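PDB 1PZ7: agrin from Gallus gallus, which is a basal lamina protein whose laminin G-like domain binds calcium, its activity being modulated by alternative splicing and by that ion. Local coordinates for residues Asn50-Ile56 / Ile176-Asp182; Leu100-Ile106 / Val127-Ile133. All blocks are in the same frame, centred on the assembly; numbering follows the deposited sequence.

How the contacts relate
Both contacts belong to one laminin G beta sandwich, contact 2 nested in the chain loop that contact 1 closes. Contact 1 joins two neighbouring strands, 45-58 and 175-181, within one sheet and is carried by backbone hydrogen bonds, with apolar side chains on the face toward the other sheet. Contact 2 lies farther out, its centre about 15 Å from the centre of the chain against about 8 Å for contact 1, and ties the end of strand 98-103, an outermost strand of the other sheet, to the loop at 127-133. There a carboxylate does the bonding. The two meet where I56 CD1 packs 3.7 Å from I106 CG1.

Contact 1: Asn50-Ile56 / Ile176-Asp182; sequences NHFELSI and IRDVIVD
Two adjacent antiparallel strands of a laminin G sandwich sheet meet here, 50-56 against 176-182, their axes approaching to 4.6 Å. E53 and I180 form one hydrogen-bonded pair, in which I180 N reaches E53 O at 2.7 Å almost straight; S55 and R177 form another. Between them the register slips by one residue, a beta bulge that takes up D178 with its positive phi of 50°. D178 O turns toward L54 CA in a CA-H...O contact of 3.4 Å.

The concanavalin-like sandwich has its interior on the face that carries F52, I56, I176 and V181. The F52 ring lies beside V181, pointing the same way, and its CE1 comes 4.0 Å from V181 CG1. Farther along the same face I176 sends CG1 to I56 CG2 at 3.9 Å, the two side chains pointing the same way, while I176 CG2 crosses toward L54 CD1. L54 CB touches V179 CG2. F52, L54 and I56 continue onto strand 63-68 of the opposing sheet.

E53, S55, R177 and I180 lie on the other face. The extended R177 chain brings CG and NE alongside S55 CB, each 3.9 Å away, and a water that accepts from NH1, in the plane of the guanidinium at its edge, links it to S55 OG. E53 OE1 turns to H113 instead, on strand 112-119, and W111 makes a cation-pi contact with R177.

Where strand 175-181 ends, D182 replaces a backbone acceptor with its own carboxylate: OD2 takes H51 N at 2.8 Å, nearly along its C-O axis but with the N-H bent to 143°. D182 N returns a straighter bond to H51 O, and a water joins OD2 to H51 ND1.

Contact 2: Leu100-Ile106 / Val127-Ile133; sequences LRSTVPI and VGNEAPI
The chain turns a corner at V104, and beside it V127-E130 makes a type II' beta turn, closed by E130 N to V127 O, with G128 at a positive phi of 59°. The turn opens the connection between strands 122-127 and 133-136, so the contact ties an edge of one laminin G sheet to a loop of the other.

E130 does most of the tying. With chi1 at 77°, it tucks CG between its own N and C, and the extended chain beyond carries the carboxylate to S102 and T103. Each oxygen takes two donors. OE1 receives T103 N at 2.9 Å through its syn lone pair and T103 OG1 from the anti side, 28° out of the carboxylate plane. OE2 receives S102 OG at 2.7 Å on the syn side, likewise tilted out of the plane, and, through its anti lone pair, V127 N of its own turn. Four bonds thus fix the group's rotation and would favour its charged form.

Apolar groups pack around this network. V104 lies obliquely across V127, with V104 CB 3.9 Å from V127 CG1. V104 CG2 sits against the E130 CD carbon; I106 CD1 reaches the same V127 methyl nearly at right angles. Farther along, I133 covers the strand's backbone, its CG1 3.4 Å from R101 O, and L100 CD2 rests on I133 O. The R101 side chain heads the other way, its NH2 bonded to V83 O. S102 OG, besides donating to E130, accepts V104 N at 3.1 Å in an ST turn.

Contact 1: Asn50-Ile56 / Ile176-Asp182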
loop_
_atom_site.group_PDB
_atom_site.type_symbol
_atom_site.label_atom_id
_atom_site.label_comp_id
_atom_site.label_asym_id
_atom_site.label_seq_id
_atom_site.Cartn_x
_atom_site.Cartn_y
_atom_site.Cartn_z
ATOM N N ASN A 50 -9.462 -1.716 6.389
ATOM C CA ASN A 50 -8.494 -2.111 5.372
ATOM C C ASN A 50 -7.495 -3.018 6.048
ATOM O O ASN A 50 -7.106 -2.765 7.187
ATOM C CB ASN A 50 -7.724 -0.917 4.810
ATOM C CG ASN A 50 -8.582 0.011 3.986
ATOM O OD1 ASN A 50 -8.841 -0.235 2.804
ATOM N ND2 ASN A 50 -9.007 1.099 4.593
ATOM N N HIS A 51 -7.071 -4.067 5.356
ATOM C CA HIS A 51 -6.058 -4.962 5.888
ATOM C C HIS A 51 -5.065 -5.265 4.780
ATOM O O HIS A 51 -5.454 -5.668 3.686
ATOM C CB HIS A 51 -6.680 -6.252 6.421
ATOM C CG HIS A 51 -7.372 -6.089 7.738
ATOM N ND1 HIS A 51 -8.601 -5.478 7.862
ATOM C CD2 HIS A 51 -7.010 -6.463 8.988
ATOM C CE1 HIS A 51 -8.966 -5.481 9.131
ATOM N NE2 HIS A 51 -8.018 -6.074 9.836
ATOM N N PHE A 52 -3.786 -5.045 5.070
ATOM C CA PHE A 52 -2.713 -5.307 4.124
ATOM C C PHE A 52 -1.624 -6.136 4.777
ATOM O O PHE A 52 -1.230 -5.877 5.913
ATOM C CB PHE A 52 -2.070 -3.996 3.659
ATOM C CG PHE A 52 -3.033 -3.020 3.059
ATOM C CD1 PHE A 52 -3.572 -3.242 1.805
ATOM C CD2 PHE A 52 -3.384 -1.870 3.740
ATOM C CE1 PHE A 52 -4.458 -2.344 1.246
ATOM C CE2 PHE A 52 -4.262 -0.966 3.182
ATOM C CZ PHE A 52 -4.798 -1.205 1.935
ATOM N N GLU A 53 -1.133 -7.124 4.047
ATOM C CA GLU A 53 -0.000 -7.921 4.477
ATOM C C GLU A 53 0.826 -8.151 3.241
ATOM O O GLU A 53 0.279 -8.366 2.158
ATOM C CB GLU A 53 -0.435 -9.263 5.041
ATOM C CG GLU A 53 -0.927 -9.229 6.469
ATOM C CD GLU A 53 -0.862 -10.599 7.119
ATOM O OE1 GLU A 53 0.249 -11.166 7.238
ATOM O OE2 GLU A 53 -1.928 -11.119 7.497
ATOM N N LEU A 54 2.142 -8.096 3.388
ATOM C CA LEU A 54 3.026 -8.338 2.259
ATOM C C LEU A 54 4.448 -8.483 2.749
ATOM O O LEU A 54 4.754 -8.163 3.890
ATOM C CB LEU A 54 2.944 -7.198 1.235
ATOM C CG LEU A 54 3.465 -5.813 1.640
ATOM C CD1 LEU A 54 3.758 -4.958 0.409
ATOM C CD2 LEU A 54 2.493 -5.094 2.557
ATOM N N SER A 55 5.311 -8.989 1.882
ATOM C CA SER A 55 6.721 -9.053 2.192
ATOM C C SER A 55 7.447 -8.298 1.100
ATOM O O SER A 55 7.083 -8.398 -0.069
ATOM C CB SER A 55 7.201 -10.495 2.273
ATOM O OG SER A 55 6.824 -11.051 3.525
ATOM N N ILE A 56 8.448 -7.514 1.485
ATOM C CA ILE A 56 9.211 -6.753 0.513
ATOM C C ILE A 56 10.691 -6.905 0.778
ATOM O O ILE A 56 11.110 -7.266 1.878
ATOM C CB ILE A 56 8.810 -5.251 0.498
ATOM C CG1 ILE A 56 9.269 -4.532 1.767
ATOM C CG2 ILE A 56 7.309 -5.099 0.278
ATOM C CD1 ILE A 56 9.118 -3.021 1.672
ATOM N N ILE A 176 8.515 -7.510 -4.294
ATOM C CA ILE A 176 7.340 -7.736 -3.461
ATOM C C ILE A 176 6.807 -9.140 -3.696
ATOM O O ILE A 176 6.838 -9.649 -4.812
ATOM C CB ILE A 176 6.240 -6.706 -3.787
ATOM C CG1 ILE A 176 6.782 -5.285 -3.598
ATOM C CG2 ILE A 176 5.013 -6.950 -2.911
ATOM C CD1 ILE A 176 5.805 -4.201 -3.947
ATOM N N ARG A 177 6.314 -9.764 -2.633
ATOM C CA ARG A 177 5.693 -11.076 -2.736
ATOM C C ARG A 177 4.618 -11.229 -1.672
ATOM O O ARG A 177 4.581 -10.483 -0.693
ATOM C CB ARG A 177 6.735 -12.186 -2.575
ATOM C CG ARG A 177 7.215 -12.385 -1.147
ATOM C CD ARG A 177 8.428 -13.297 -1.020
ATOM N NE ARG A 177 8.788 -13.500 0.383
ATOM C CZ ARG A 177 9.883 -14.122 0.800
ATOM N NH1 ARG A 177 10.112 -14.249 2.100
ATOM N NH2 ARG A 177 10.750 -14.618 -0.072
ATOM N N ASP A 178 3.740 -12.199 -1.893
ATOM C CA ASP A 178 2.711 -12.585 -0.926
ATOM C C ASP A 178 1.894 -11.417 -0.392
ATOM O O ASP A 178 1.834 -11.163 0.819
ATOM C CB ASP A 178 3.359 -13.359 0.220
ATOM C CG ASP A 178 3.928 -14.682 -0.234
ATOM O OD1 ASP A 178 4.850 -15.204 0.427
ATOM O OD2 ASP A 178 3.499 -15.283 -1.243
ATOM N N VAL A 179 1.256 -10.707 -1.313
ATOM C CA VAL A 179 0.426 -9.568 -0.962
ATOM C C VAL A 179 -0.994 -10.035 -0.657
ATOM O O VAL A 179 -1.645 -10.663 -1.496
ATOM C CB VAL A 179 0.399 -8.519 -2.090
ATOM C CG1 VAL A 179 -0.438 -7.315 -1.690
ATOM C CG2 VAL A 179 1.815 -8.079 -2.445
ATOM N N ILE A 180 -1.453 -9.745 0.557
ATOM C CA ILE A 180 -2.794 -10.107 0.991
ATOM C C ILE A 180 -3.558 -8.827 1.275
ATOM O O ILE A 180 -3.165 -8.037 2.135
ATOM C CB ILE A 180 -2.758 -10.977 2.262
ATOM C CG1 ILE A 180 -1.681 -12.067 2.168
ATOM C CG2 ILE A 180 -4.144 -11.570 2.541
ATOM C CD1 ILE A 180 -1.866 -13.057 1.058
ATOM N N VAL A 181 -4.651 -8.623 0.549
ATOM C CA VAL A 181 -5.480 -7.440 0.717
ATOM C C VAL A 181 -6.859 -7.879 1.174
ATOM O O VAL A 181 -7.529 -8.635 0.485
ATOM C CB VAL A 181 -5.607 -6.663 -0.600
ATOM C CG1 VAL A 181 -6.472 -5.418 -0.414
ATOM C CG2 VAL A 181 -4.227 -6.292 -1.136
ATOM N N ASP A 182 -7.267 -7.425 2.352
ATOM C CA ASP A 182 -8.587 -7.743 2.873
ATOM C C ASP A 182 -8.911 -9.231 2.782
ATOM O O ASP A 182 -9.951 -9.628 2.266
ATOM C CB ASP A 182 -9.633 -6.899 2.143
ATOM C CG ASP A 182 -9.474 -5.427 2.432
ATOM O OD1 ASP A 182 -9.771 -4.607 1.542
ATOM O OD2 ASP A 182 -9.039 -5.006 3.529
HETATM O O HOH W 1 -10.453 -5.185 5.978
HETATM O O HOH W 2 8.767 -12.914 4.494
#

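Contact 2: Leu100-Ile106 / Val127-Ile133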
loop_
_atom_site.group_PDB
_atom_site.type_symbol
_atom_site.label_atom_id
_atom_site.label_comp_id
_atom_site.label_asym_id
_atom_site.label_seq_id
_atom_site.Cartn_x
_atom_site.Cartn_y
_atom_site.Cartn_z
ATOM N N LEU A 100 1.360 6.656 10.734
ATOM C CA LEU A 100 1.867 5.658 11.669
ATOM C C LEU A 100 3.217 5.246 11.122
ATOM O O LEU A 100 3.296 4.727 10.013
ATOM C CB LEU A 100 0.933 4.455 11.748
ATOM C CG LEU A 100 -0.351 4.660 12.554
ATOM C CD1 LEU A 100 -1.309 5.599 11.874
ATOM C CD2 LEU A 100 -1.034 3.334 12.793
ATOM N N ARG A 101 4.270 5.467 11.900
ATOM C CA ARG A 101 5.630 5.236 11.437
ATOM C C ARG A 101 6.335 4.102 12.165
ATOM O O ARG A 101 6.423 4.087 13.396
ATOM C CB ARG A 101 6.411 6.531 11.611
ATOM C CG ARG A 101 7.719 6.591 10.895
ATOM C CD ARG A 101 8.230 8.015 10.789
ATOM N NE ARG A 101 9.616 8.065 10.365
ATOM C CZ ARG A 101 10.023 7.903 9.117
ATOM N NH1 ARG A 101 11.312 7.961 8.840
ATOM N NH2 ARG A 101 9.148 7.679 8.147
ATOM N N SER A 102 6.827 3.151 11.379
ATOM C CA SER A 102 7.539 1.986 11.881
ATOM C C SER A 102 8.910 2.365 12.427
ATOM O O SER A 102 9.473 3.400 12.064
ATOM C CB SER A 102 7.711 0.975 10.741
ATOM O OG SER A 102 8.564 -0.096 11.102
ATOM N N THR A 103 9.440 1.506 13.294
ATOM C CA THR A 103 10.771 1.683 13.867
ATOM C C THR A 103 11.803 0.740 13.254
ATOM O O THR A 103 12.950 0.707 13.692
ATOM C CB THR A 103 10.752 1.409 15.391
ATOM O OG1 THR A 103 10.521 0.014 15.637
ATOM C CG2 THR A 103 9.595 2.119 16.078
ATOM N N VAL A 104 11.406 -0.031 12.249
ATOM C CA VAL A 104 12.290 -1.029 11.657
ATOM C C VAL A 104 12.936 -0.554 10.362
ATOM O O VAL A 104 12.246 -0.301 9.387
ATOM C CB VAL A 104 11.506 -2.315 11.347
ATOM C CG1 VAL A 104 12.393 -3.342 10.657
ATOM C CG2 VAL A 104 10.905 -2.885 12.620
ATOM N N PRO A 105 14.256 -0.419 10.325
ATOM C CA PRO A 105 14.896 -0.050 9.064
ATOM C C PRO A 105 14.513 -1.059 7.992
ATOM O O PRO A 105 14.718 -2.258 8.166
ATOM C CB PRO A 105 16.384 -0.120 9.401
ATOM C CG PRO A 105 16.430 0.158 10.860
ATOM C CD PRO A 105 15.236 -0.572 11.414
ATOM N N ILE A 106 13.947 -0.576 6.893
ATOM C CA ILE A 106 13.433 -1.464 5.855
ATOM C C ILE A 106 14.426 -1.775 4.739
ATOM O O ILE A 106 14.306 -2.794 4.061
ATOM C CB ILE A 106 12.149 -0.846 5.237
ATOM C CG1 ILE A 106 11.388 -1.880 4.400
ATOM C CG2 ILE A 106 12.485 0.354 4.371
ATOM C CD1 ILE A 106 10.840 -3.047 5.195
ATOM N N VAL A 127 6.072 -3.877 11.190
ATOM C CA VAL A 127 7.076 -4.359 10.262
ATOM C C VAL A 127 7.938 -5.345 11.044
ATOM O O VAL A 127 8.319 -5.077 12.186
ATOM C CB VAL A 127 7.924 -3.204 9.712
ATOM C CG1 VAL A 127 8.958 -3.712 8.724
ATOM C CG2 VAL A 127 7.028 -2.167 9.055
ATOM N N GLY A 128 8.226 -6.502 10.459
ATOM C CA GLY A 128 9.009 -7.500 11.162
ATOM C C GLY A 128 8.313 -7.899 12.448
ATOM O O GLY A 128 7.100 -8.114 12.462
ATOM N N ASN A 129 9.071 -7.988 13.537
ATOM C CA ASN A 129 8.507 -8.377 14.826
ATOM C C ASN A 129 8.416 -7.221 15.825
ATOM O O ASN A 129 8.320 -7.444 17.030
ATOM C CB ASN A 129 9.315 -9.532 15.431
ATOM C CG ASN A 129 9.388 -10.733 14.509
ATOM O OD1 ASN A 129 8.366 -11.336 14.171
ATOM N ND2 ASN A 129 10.600 -11.085 14.087
ATOM N N GLU A 130 8.427 -5.986 15.332
ATOM C CA GLU A 130 8.345 -4.833 16.221
ATOM C C GLU A 130 6.986 -4.796 16.909
ATOM O O GLU A 130 6.031 -5.405 16.436
ATOM C CB GLU A 130 8.555 -3.531 15.439
ATOM C CG GLU A 130 7.346 -3.090 14.623
ATOM C CD GLU A 130 7.586 -1.809 13.852
ATOM O OE1 GLU A 130 8.187 -0.858 14.407
ATOM O OE2 GLU A 130 7.161 -1.752 12.679
ATOM N N ALA A 131 6.910 -4.101 18.041
ATOM C CA ALA A 131 5.635 -3.878 18.698
ATOM C C ALA A 131 4.816 -3.037 17.719
ATOM O O ALA A 131 5.320 -2.067 17.171
ATOM C CB ALA A 131 5.830 -3.136 20.006
ATOM N N PRO A 132 3.579 -3.418 17.441
ATOM C CA PRO A 132 2.771 -2.641 16.502
ATOM C C PRO A 132 2.672 -1.169 16.859
ATOM O O PRO A 132 2.566 -0.806 18.027
ATOM C CB PRO A 132 1.405 -3.312 16.580
ATOM C CG PRO A 132 1.720 -4.709 16.949
ATOM C CD PRO A 132 2.861 -4.612 17.919
ATOM N N ILE A 133 2.744 -0.335 15.832
ATOM C CA ILE A 133 2.572 1.101 15.970
ATOM C C ILE A 133 1.092 1.360 15.796
ATOM O O ILE A 133 0.508 0.922 14.802
ATOM C CB ILE A 133 3.338 1.847 14.862
ATOM C CG1 ILE A 133 4.818 1.463 14.880
ATOM C CG2 ILE A 133 3.140 3.357 14.994
ATOM C CD1 ILE A 133 5.559 1.914 16.091
#